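RNA-dependent RNA Polymerase (Bombyx mori cytoplasmic polyhedrosis virus, PDB 6TZ0) catalyses RNA-templated RNA synthesis inside a double-stranded RNA virus, making plus strands in transcription and minus strands in genome replication. Local coordinates at residues 776-781 against 861-866; 837-842 against 900-905. All blocks are in the same frame, centred on the assembly; numbering follows the deposited sequence.

In the fold
Both contacts are buried, lie away from the known nucleotide and magnesium sites, and are packed within one chain. Their segments alternate along the sequence: 776-781, 837-842, 861-866, 900-905. Residues 837-842 and 861-866 belong to the same long connection between strands 827-831 and 867-868, which packs against helix 902-911 in contact 2 and against helix 774-786 in contact 1. The centres of the two contacts are about 17 Å apart and their nearest atoms about 6 Å, without touching. Phe782 of helix 774-786 packs on Leu837 and Phe838, tying the two regions together.

Contact 1 of 2, residues 776-781 against 861-866; sequences GLKMLG and ESMFTA
Helix 774-786 is met here by a type I beta turn, Ser862 to Thr865, in the connection leading to strand 867-868. Lys778 points toward the turn, while Leu777 brings only the end of its side chain, CD2, near it, and Met863, the second residue of the turn, reaches back to both. The backbones stay well separated, with Lys778 CA 7.5 Å from Met863 CA, and the side chains span the interval. The thioether of Met863 lies against the aliphatic part of the lysine: SD is 3.7 Å from Lys778 CB and equally near CD. Met863 bends at both its second and third torsions (chi2 -55°, chi3 -68°), which turns the methyl back from the sulfur toward the leucine. Ile764 of helix 754-766 touches both Leu777 and Met863, adding a third element to this apolar patch.

The lysine chain begins extended, with CG opposite the backbone N (chi1 -172°), and then folds at its last two torsions, running past the sulfur and the main chain of Glu861. Lys778 CE lies 3.4 Å from Glu861 O, a contact of the methylene with the carbonyl oxygen. The ammonium group itself forms a salt bridge with Asp860 and a cation-pi interaction with Tyr848, so the buried charge is both paired and placed beside an aromatic ring. The Glu861 carboxylate forms salt bridges with Arg1188 of helix 1174-1188 (through OE2) and Lys871 (through OE1), and OE1 also accepts a hydrogen bond from Ala847 N. On the apolar side of the contact, Met863 CE ends 3.8 Å from Leu777 CD2.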
# COMPACT_ATOMS: atom_id res chain seq x y z
N GLY A 776 -8.25 -33.63 -11.72
CA GLY A 776 -8.70 -33.75 -10.34
C GLY A 776 -9.03 -32.41 -9.72
O GLY A 776 -9.93 -32.32 -8.88
N LEU A 777 -8.35 -31.36 -10.15
CA LEU A 777 -8.70 -30.01 -9.73
C LEU A 777 -10.04 -29.58 -10.32
O LEU A 777 -10.79 -28.84 -9.68
CB LEU A 777 -7.55 -29.08 -10.13
CG LEU A 777 -7.52 -27.60 -9.82
CD1 LEU A 777 -6.12 -27.23 -9.42
CD2 LEU A 777 -7.84 -26.88 -11.09
N LYS A 778 -10.37 -30.05 -11.53
CA LYS A 778 -11.69 -29.79 -12.08
C LYS A 778 -12.77 -30.50 -11.28
O LYS A 778 -13.85 -29.94 -11.03
CB LYS A 778 -11.76 -30.19 -13.56
CG LYS A 778 -13.06 -29.76 -14.23
CD LYS A 778 -13.00 -29.85 -15.75
CE LYS A 778 -13.24 -31.25 -16.28
NZ LYS A 778 -14.68 -31.60 -16.20
N MET A 779 -12.50 -31.73 -10.85
CA MET A 779 -13.46 -32.46 -10.02
C MET A 779 -13.63 -31.80 -8.65
O MET A 779 -14.74 -31.73 -8.12
CB MET A 779 -13.05 -33.92 -9.88
CG MET A 779 -14.08 -34.77 -9.18
SD MET A 779 -13.68 -36.52 -9.21
CE MET A 779 -14.02 -36.88 -10.92
N LEU A 780 -12.53 -31.29 -8.09
CA LEU A 780 -12.59 -30.62 -6.80
C LEU A 780 -13.40 -29.33 -6.87
O LEU A 780 -14.20 -29.04 -5.98
CB LEU A 780 -11.17 -30.33 -6.32
CG LEU A 780 -11.00 -29.71 -4.95
CD1 LEU A 780 -11.55 -30.63 -3.90
CD2 LEU A 780 -9.54 -29.46 -4.71
N GLY A 781 -13.22 -28.56 -7.95
CA GLY A 781 -14.04 -27.37 -8.14
C GLY A 781 -15.50 -27.68 -8.40
O GLY A 781 -16.38 -26.94 -7.95
N GLU A 861 -15.19 -31.04 -21.11
CA GLU A 861 -14.64 -29.72 -21.36
C GLU A 861 -13.39 -29.50 -20.53
O GLU A 861 -13.40 -29.67 -19.31
CB GLU A 861 -15.68 -28.64 -21.05
CG GLU A 861 -16.88 -28.70 -21.96
CD GLU A 861 -17.86 -27.59 -21.70
OE1 GLU A 861 -17.65 -26.82 -20.75
OE2 GLU A 861 -18.85 -27.48 -22.45
N SER A 862 -12.30 -29.15 -21.20
CA SER A 862 -10.99 -29.14 -20.60
C SER A 862 -10.79 -27.88 -19.78
O SER A 862 -11.69 -27.04 -19.64
CB SER A 862 -9.92 -29.28 -21.69
OG SER A 862 -8.62 -29.32 -21.13
N MET A 863 -9.59 -27.71 -19.24
CA MET A 863 -9.29 -26.57 -18.40
C MET A 863 -9.01 -25.31 -19.21
O MET A 863 -8.72 -24.26 -18.61
CB MET A 863 -8.10 -26.89 -17.51
CG MET A 863 -8.35 -28.09 -16.63
SD MET A 863 -9.84 -27.86 -15.66
CE MET A 863 -9.30 -26.56 -14.58
N PHE A 864 -9.08 -25.38 -20.53
CA PHE A 864 -8.81 -24.24 -21.40
C PHE A 864 -10.05 -23.80 -22.16
O PHE A 864 -9.94 -23.14 -23.19
CB PHE A 864 -7.70 -24.57 -22.39
CG PHE A 864 -6.45 -25.02 -21.74
CD1 PHE A 864 -5.62 -24.11 -21.11
CD2 PHE A 864 -6.08 -26.34 -21.77
CE1 PHE A 864 -4.46 -24.52 -20.54
CE2 PHE A 864 -4.91 -26.76 -21.20
CZ PHE A 864 -4.10 -25.85 -20.57
N THR A 865 -11.24 -24.17 -21.69
CA THR A 865 -12.44 -23.81 -22.41
C THR A 865 -12.86 -22.38 -22.08
O THR A 865 -12.64 -21.88 -20.97
CB THR A 865 -13.57 -24.80 -22.11
OG1 THR A 865 -14.74 -24.44 -22.86
CG2 THR A 865 -13.91 -24.84 -20.64
N ALA A 866 -13.44 -21.72 -23.07
CA ALA A 866 -13.81 -20.32 -22.94
C ALA A 866 -15.08 -20.18 -22.12
O ALA A 866 -15.92 -21.08 -22.05
CB ALA A 866 -14.00 -19.69 -24.32

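Contact 2 of 2, residues 837-842 against 900-905; sequences LFMPRG and YGFTGA
The loop 837-842 packs through Met839 on the first turn of helix 902-911, a buried apolar contact. The Met839 methyl, CE, does most of the touching, lying 3.5 Å from Phe902 CD1 and 3.7 Å from Phe902 CE1, approaching the ring obliquely at its CD1-CE1 bond. The methionine chain and the phenylalanine side chain run at about a right angle to each other. Bends at chi2 (-69°) and chi3 (101°) curl the thioether so that CE reaches the ring, while CG, nearer the backbone, packs 4.3 Å from Ala905 CB, about one helical turn on from Phe902.

Gly901 joins two helices here. With positive phi it is the C-prime residue of a Schellman motif closing helix 894-899, Phe902 N bonding to Leu897 O and Gly901 N to His898 O, and it is also the N-cap of helix 902-911. Phe902 thus sits in the first turn of the new helix, where Phe850 adds an edge-to-face ring contact. Across from it, Met839 opens a type II beta turn that ends at Gly842, closed by Gly842 N to Met839 O at 3.1 Å.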
# COMPACT_ATOMS: atom_id res chain seq x y z
N LEU A 837 -24.44 -24.74 -12.70
CA LEU A 837 -22.99 -24.60 -12.71
C LEU A 837 -22.42 -24.38 -14.10
O LEU A 837 -21.30 -23.89 -14.23
CB LEU A 837 -22.33 -25.84 -12.10
CG LEU A 837 -22.49 -26.07 -10.60
CD1 LEU A 837 -21.95 -27.43 -10.22
CD2 LEU A 837 -21.77 -24.99 -9.85
N PHE A 838 -23.15 -24.72 -15.16
CA PHE A 838 -22.57 -24.77 -16.48
C PHE A 838 -23.21 -23.77 -17.43
O PHE A 838 -23.16 -23.97 -18.65
CB PHE A 838 -22.69 -26.18 -17.03
CG PHE A 838 -22.26 -27.24 -16.06
CD1 PHE A 838 -20.93 -27.42 -15.75
CD2 PHE A 838 -23.20 -28.06 -15.46
CE1 PHE A 838 -20.55 -28.39 -14.84
CE2 PHE A 838 -22.82 -29.04 -14.57
CZ PHE A 838 -21.49 -29.20 -14.26
N MET A 839 -23.78 -22.70 -16.92
CA MET A 839 -24.64 -21.84 -17.72
C MET A 839 -24.06 -20.46 -17.94
O MET A 839 -23.19 -20.01 -17.18
CB MET A 839 -26.02 -21.73 -17.05
CG MET A 839 -26.90 -22.95 -17.27
SD MET A 839 -27.43 -23.13 -18.99
CE MET A 839 -26.34 -24.39 -19.64
N PRO A 840 -24.46 -19.78 -19.02
CA PRO A 840 -24.13 -18.36 -19.17
C PRO A 840 -24.78 -17.55 -18.06
O PRO A 840 -25.98 -17.70 -17.79
CB PRO A 840 -24.72 -18.00 -20.54
CG PRO A 840 -24.79 -19.27 -21.25
CD PRO A 840 -25.10 -20.31 -20.24
N ARG A 841 -23.96 -16.74 -17.39
CA ARG A 841 -24.27 -15.97 -16.19
C ARG A 841 -24.66 -16.84 -15.00
O ARG A 841 -25.19 -16.33 -14.01
CB ARG A 841 -25.35 -14.91 -16.44
CG ARG A 841 -24.94 -13.85 -17.43
CD ARG A 841 -26.08 -12.91 -17.74
NE ARG A 841 -26.50 -12.15 -16.57
CZ ARG A 841 -25.96 -11.00 -16.19
NH1 ARG A 841 -26.41 -10.38 -15.11
NH2 ARG A 841 -24.97 -10.46 -16.90
N GLY A 842 -24.40 -18.14 -15.06
CA GLY A 842 -24.62 -19.03 -13.95
C GLY A 842 -23.31 -19.35 -13.28
O GLY A 842 -22.69 -18.47 -12.68
N TYR A 900 -32.57 -33.06 -17.77
CA TYR A 900 -31.35 -32.73 -17.07
C TYR A 900 -31.50 -31.52 -16.16
O TYR A 900 -30.61 -31.28 -15.33
CB TYR A 900 -30.20 -32.44 -18.04
CG TYR A 900 -29.58 -33.64 -18.72
CD1 TYR A 900 -28.70 -34.46 -18.05
CD2 TYR A 900 -29.84 -33.91 -20.06
CE1 TYR A 900 -28.12 -35.54 -18.67
CE2 TYR A 900 -29.26 -34.99 -20.69
CZ TYR A 900 -28.40 -35.79 -20.00
OH TYR A 900 -27.82 -36.86 -20.63
N GLY A 901 -32.57 -30.75 -16.30
CA GLY A 901 -32.79 -29.63 -15.41
C GLY A 901 -32.10 -28.35 -15.82
O GLY A 901 -31.83 -27.50 -14.96
N PHE A 902 -31.81 -28.18 -17.11
CA PHE A 902 -31.25 -26.91 -17.58
C PHE A 902 -32.30 -25.81 -17.58
O PHE A 902 -31.96 -24.63 -17.38
CB PHE A 902 -30.69 -27.07 -19.00
CG PHE A 902 -29.42 -27.86 -19.07
CD1 PHE A 902 -28.21 -27.26 -18.77
CD2 PHE A 902 -29.42 -29.18 -19.46
CE1 PHE A 902 -27.03 -27.96 -18.85
CE2 PHE A 902 -28.23 -29.89 -19.55
CZ PHE A 902 -27.04 -29.28 -19.24
N THR A 903 -33.56 -26.17 -17.78
CA THR A 903 -34.61 -25.17 -17.89
C THR A 903 -34.94 -24.53 -16.54
O THR A 903 -35.32 -23.36 -16.50
CB THR A 903 -35.85 -25.78 -18.53
OG1 THR A 903 -36.90 -24.81 -18.62
CG2 THR A 903 -36.34 -26.98 -17.76
N GLY A 904 -34.75 -25.26 -15.44
CA GLY A 904 -34.88 -24.64 -14.13
C GLY A 904 -33.77 -23.65 -13.85
O GLY A 904 -34.01 -22.59 -13.26
N ALA A 905 -32.55 -23.97 -14.29
CA ALA A 905 -31.43 -23.05 -14.13
C ALA A 905 -31.62 -21.79 -14.98
O ALA A 905 -31.33 -20.68 -14.52
CB ALA A 905 -30.13 -23.75 -14.51